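Endolysin (Clostridium phage phictp1, PDB 5A6S) probably binds the clostridial cell wall through this truncated C-terminal domain, directing the phage lytic enzyme to its substrate during host lysis. Local coordinates at residues M1-D12 and N38-G47. The protein carries 1 engineered substitution. Sequence-based numbering, arbitrary orientation.
Sequences MENLVVYNDGAD and NVKNVYAVGG. Engineered in segment 1-12: Met1 (natural residue Val).
Leu4 and Val6 bond by their backbones to Asn41, Tyr43 and Val45, and the 25° angle between strands 3-7 and 41-45 marks the pairing as parallel. Tyr43 is held to strand 3-7 by both of its backbone polar atoms: its N donates to Leu4 O (2.9 Å) and its O accepts from Val6 N. Val45 N then reaches Val6 O, and Lys40 N reaches Met1 O (2.9 Å) before the strands begin. Asn41 N meets Glu2 O less squarely, standing 39° above the carbonyl plane. Met1, an engineered residue, also donates its N to Asn38 O.

Apolar contacts fall on both faces of the sheet. On one, Leu4 CB meets Val39 CG1 at 3.9 Å, the side chains crossing at about a right angle, and Val6 CG2 touches Val42 CG1 at 4.1 Å. On the other, Val5 CG1, anti to its own N (chi1 -170°), meets Val45 CG2 at 3.8 Å.

The Tyr43 ring presents its edge to the carbonyl oxygen Leu4 O, which lies near the ring plane.

Where the strands part, one water takes four bonds, accepting from Asn8 N and Asn8 ND2 and donating to Asp12 OD2 (2.8 Å) and Val45 O (2.7 Å).

These are the central strands of a four-stranded parallel sheet, flanked by 27-29 and 58-60. Helix 11-23 covers Val5, and Tyr43 OH bonds to Tyr75 OH of helix 65-77, which also packs on Val45.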
loop_
_atom_site.group_PDB
_atom_site.type_symbol
_atom_site.label_atom_id
_atom_site.label_comp_id
_atom_site.label_asym_id
_atom_site.label_seq_id
_atom_site.Cartn_x
_atom_site.Cartn_y
_atom_site.Cartn_z
ATOM N N MET B 1 14.721 1.751 -19.539
ATOM C CA MET B 1 13.625 2.310 -18.730
ATOM C C MET B 1 14.246 3.342 -17.828
ATOM O O MET B 1 15.284 3.096 -17.211
ATOM C CB MET B 1 12.984 1.157 -17.922
ATOM C CG MET B 1 11.796 1.468 -17.013
ATOM S SD MET B 1 11.301 0.008 -15.980
ATOM C CE MET B 1 10.626 -1.227 -17.107
ATOM N N GLU B 2 13.577 4.484 -17.665
ATOM C CA GLU B 2 14.160 5.564 -16.905
ATOM C C GLU B 2 14.133 5.302 -15.388
ATOM O O GLU B 2 15.080 5.681 -14.686
ATOM C CB GLU B 2 13.382 6.847 -17.176
ATOM C CG GLU B 2 13.874 8.053 -16.400
ATOM C CD GLU B 2 15.106 8.702 -17.017
ATOM O OE1 GLU B 2 15.567 8.186 -18.064
ATOM O OE2 GLU B 2 15.566 9.730 -16.473
ATOM N N ASN B 3 13.024 4.735 -14.886
ATOM C CA ASN B 3 12.880 4.558 -13.423
ATOM C C ASN B 3 12.179 3.261 -13.123
ATOM O O ASN B 3 11.224 2.865 -13.841
ATOM C CB ASN B 3 12.054 5.693 -12.798
ATOM C CG ASN B 3 12.695 7.063 -12.883
ATOM O OD1 ASN B 3 13.745 7.360 -12.288
ATOM N ND2 ASN B 3 11.980 7.974 -13.556
ATOM N N LEU B 4 12.586 2.629 -12.024
ATOM C CA LEU B 4 11.933 1.446 -11.498
ATOM C C LEU B 4 12.070 1.433 -9.965
ATOM O O LEU B 4 13.108 1.823 -9.423
ATOM C CB LEU B 4 12.612 0.200 -12.083
ATOM C CG LEU B 4 12.111 -1.159 -11.749
ATOM C CD1 LEU B 4 10.678 -1.383 -12.181
ATOM C CD2 LEU B 4 12.997 -2.200 -12.418
ATOM N N VAL B 5 11.001 0.986 -9.284
ATOM C CA VAL B 5 10.973 0.873 -7.850
ATOM C C VAL B 5 10.813 -0.576 -7.430
ATOM O O VAL B 5 9.852 -1.252 -7.747
ATOM C CB VAL B 5 9.867 1.740 -7.247
ATOM C CG1 VAL B 5 10.016 1.792 -5.737
ATOM C CG2 VAL B 5 9.918 3.150 -7.816
ATOM N N VAL B 6 11.764 -1.019 -6.617
ATOM C CA VAL B 6 11.832 -2.371 -6.041
ATOM C C VAL B 6 11.430 -2.337 -4.558
ATOM O O VAL B 6 11.793 -1.420 -3.791
ATOM C CB VAL B 6 13.277 -2.967 -6.099
ATOM C CG1 VAL B 6 13.261 -4.472 -5.835
ATOM C CG2 VAL B 6 13.905 -2.741 -7.439
ATOM N N TYR B 7 10.657 -3.324 -4.186
ATOM C CA TYR B 7 10.172 -3.533 -2.819
ATOM C C TYR B 7 10.290 -5.026 -2.477
ATOM O O TYR B 7 10.252 -5.871 -3.361
ATOM C CB TYR B 7 8.726 -3.069 -2.704
ATOM C CG TYR B 7 7.822 -3.839 -3.578
ATOM C CD1 TYR B 7 7.243 -5.013 -3.148
ATOM C CD2 TYR B 7 7.589 -3.455 -4.893
ATOM C CE1 TYR B 7 6.417 -5.709 -3.968
ATOM C CE2 TYR B 7 6.776 -4.161 -5.715
ATOM C CZ TYR B 7 6.196 -5.272 -5.284
ATOM O OH TYR B 7 5.421 -5.978 -6.115
ATOM N N ASN B 8 10.413 -5.318 -1.179
ATOM C CA ASN B 8 10.168 -6.669 -0.678
ATOM C C ASN B 8 8.701 -6.830 -0.243
ATOM O O ASN B 8 8.050 -5.845 0.145
ATOM C CB ASN B 8 11.108 -6.927 0.518
ATOM C CG ASN B 8 12.567 -6.876 0.112
ATOM O OD1 ASN B 8 13.094 -7.803 -0.533
ATOM N ND2 ASN B 8 13.202 -5.816 0.451
ATOM N N ASP B 9 8.179 -8.042 -0.338
ATOM C CA ASP B 9 6.830 -8.374 0.164
ATOM C C ASP B 9 6.542 -7.647 1.452
ATOM O O ASP B 9 7.366 -7.662 2.383
ATOM C CB ASP B 9 6.773 -9.842 0.555
ATOM C CG ASP B 9 6.563 -10.789 -0.575
ATOM O OD1 ASP B 9 6.173 -10.451 -1.715
ATOM O OD2 ASP B 9 6.744 -11.988 -0.264
ATOM N N GLY B 10 5.354 -7.123 1.597
ATOM C CA GLY B 10 4.922 -6.613 2.879
ATOM C C GLY B 10 4.656 -5.112 2.833
ATOM O O GLY B 10 4.288 -4.541 1.742
ATOM N N ALA B 11 4.822 -4.466 3.972
ATOM C CA ALA B 11 4.413 -3.051 4.124
ATOM C C ALA B 11 5.143 -2.135 3.171
ATOM O O ALA B 11 4.594 -1.166 2.748
ATOM C CB ALA B 11 4.620 -2.529 5.521
ATOM N N ASP B 12 6.419 -2.399 2.894
ATOM C CA ASP B 12 7.182 -1.513 1.982
ATOM C C ASP B 12 6.620 -1.387 0.528
ATOM O O ASP B 12 6.892 -0.403 -0.123
ATOM C CB ASP B 12 8.648 -1.999 1.909
ATOM C CG ASP B 12 9.366 -1.871 3.268
ATOM O OD1 ASP B 12 8.981 -0.958 4.092
ATOM O OD2 ASP B 12 10.303 -2.708 3.486
ATOM N N ASN B 38 19.635 -2.280 -17.817
ATOM C CA ASN B 38 19.139 -1.259 -18.726
ATOM C C ASN B 38 18.119 -0.329 -18.023
ATOM O O ASN B 38 17.180 0.190 -18.668
ATOM C CB ASN B 38 18.464 -1.965 -19.919
ATOM C CG ASN B 38 17.684 -3.211 -19.480
ATOM O OD1 ASN B 38 17.437 -3.400 -18.263
ATOM N ND2 ASN B 38 17.355 -4.097 -20.442
ATOM N N VAL B 39 18.301 -0.124 -16.708
ATOM C CA VAL B 39 17.438 0.809 -15.993
ATOM C C VAL B 39 18.280 1.940 -15.550
ATOM O O VAL B 39 19.272 1.752 -14.890
ATOM C CB VAL B 39 16.689 0.150 -14.772
ATOM C CG1 VAL B 39 15.933 1.195 -13.968
ATOM C CG2 VAL B 39 15.754 -0.897 -15.296
ATOM N N LYS B 40 17.860 3.151 -15.849
ATOM C CA LYS B 40 18.673 4.306 -15.523
ATOM C C LYS B 40 18.713 4.568 -14.005
ATOM O O LYS B 40 19.786 4.721 -13.426
ATOM C CB LYS B 40 18.137 5.524 -16.259
ATOM C CG LYS B 40 19.109 6.688 -16.354
ATOM C CD LYS B 40 19.995 6.577 -17.600
ATOM C CE LYS B 40 20.662 7.908 -17.962
ATOM N NZ LYS B 40 21.255 8.642 -16.792
ATOM N N ASN B 41 17.537 4.600 -13.379
ATOM C CA ASN B 41 17.388 4.834 -11.936
ATOM C C ASN B 41 16.599 3.687 -11.292
ATOM O O ASN B 41 15.400 3.455 -11.561
ATOM C CB ASN B 41 16.714 6.186 -11.629
ATOM C CG ASN B 41 17.342 7.374 -12.373
ATOM O OD1 ASN B 41 16.767 7.900 -13.321
ATOM N ND2 ASN B 41 18.475 7.820 -11.918
ATOM N N VAL B 42 17.293 2.924 -10.458
ATOM C CA VAL B 42 16.712 1.826 -9.695
ATOM C C VAL B 42 16.592 2.262 -8.223
ATOM O O VAL B 42 17.583 2.454 -7.519
ATOM C CB VAL B 42 17.598 0.595 -9.766
ATOM C CG1 VAL B 42 17.053 -0.491 -8.849
ATOM C CG2 VAL B 42 17.625 0.127 -11.210
ATOM N N TYR B 43 15.365 2.518 -7.817
ATOM C CA TYR B 43 15.055 2.896 -6.472
ATOM C C TYR B 43 14.653 1.634 -5.739
ATOM O O TYR B 43 13.991 0.743 -6.295
ATOM C CB TYR B 43 13.884 3.851 -6.477
ATOM C CG TYR B 43 14.157 5.209 -6.962
ATOM C CD1 TYR B 43 14.106 5.501 -8.311
ATOM C CD2 TYR B 43 14.470 6.227 -6.087
ATOM C CE1 TYR B 43 14.301 6.783 -8.755
ATOM C CE2 TYR B 43 14.674 7.509 -6.535
ATOM C CZ TYR B 43 14.574 7.761 -7.883
ATOM O OH TYR B 43 14.797 8.991 -8.341
ATOM N N ALA B 44 15.111 1.540 -4.501
ATOM C CA ALA B 44 14.641 0.502 -3.584
ATOM C C ALA B 44 13.986 1.180 -2.422
ATOM O O ALA B 44 14.505 2.178 -1.931
ATOM C CB ALA B 44 15.799 -0.319 -3.040
ATOM N N VAL B 45 12.924 0.544 -1.891
ATOM C CA VAL B 45 12.189 1.075 -0.784
ATOM C C VAL B 45 12.165 0.060 0.389
ATOM O O VAL B 45 11.635 -1.045 0.255
ATOM C CB VAL B 45 10.753 1.530 -1.172
ATOM C CG1 VAL B 45 9.977 1.928 0.080
ATOM C CG2 VAL B 45 10.811 2.749 -2.100
ATOM N N GLY B 46 12.705 0.492 1.532
ATOM C CA GLY B 46 12.734 -0.330 2.701
ATOM C C GLY B 46 13.972 -1.211 2.773
ATOM O O GLY B 46 14.508 -1.598 1.758
ATOM N N GLY B 47 14.367 -1.550 3.995
ATOM C CA GLY B 47 15.365 -2.608 4.230
ATOM C C GLY B 47 16.763 -2.107 4.032
ATOM O O GLY B 47 17.052 -0.944 4.329
HETATM O O HOH W 1 11.420 -3.615 1.036
#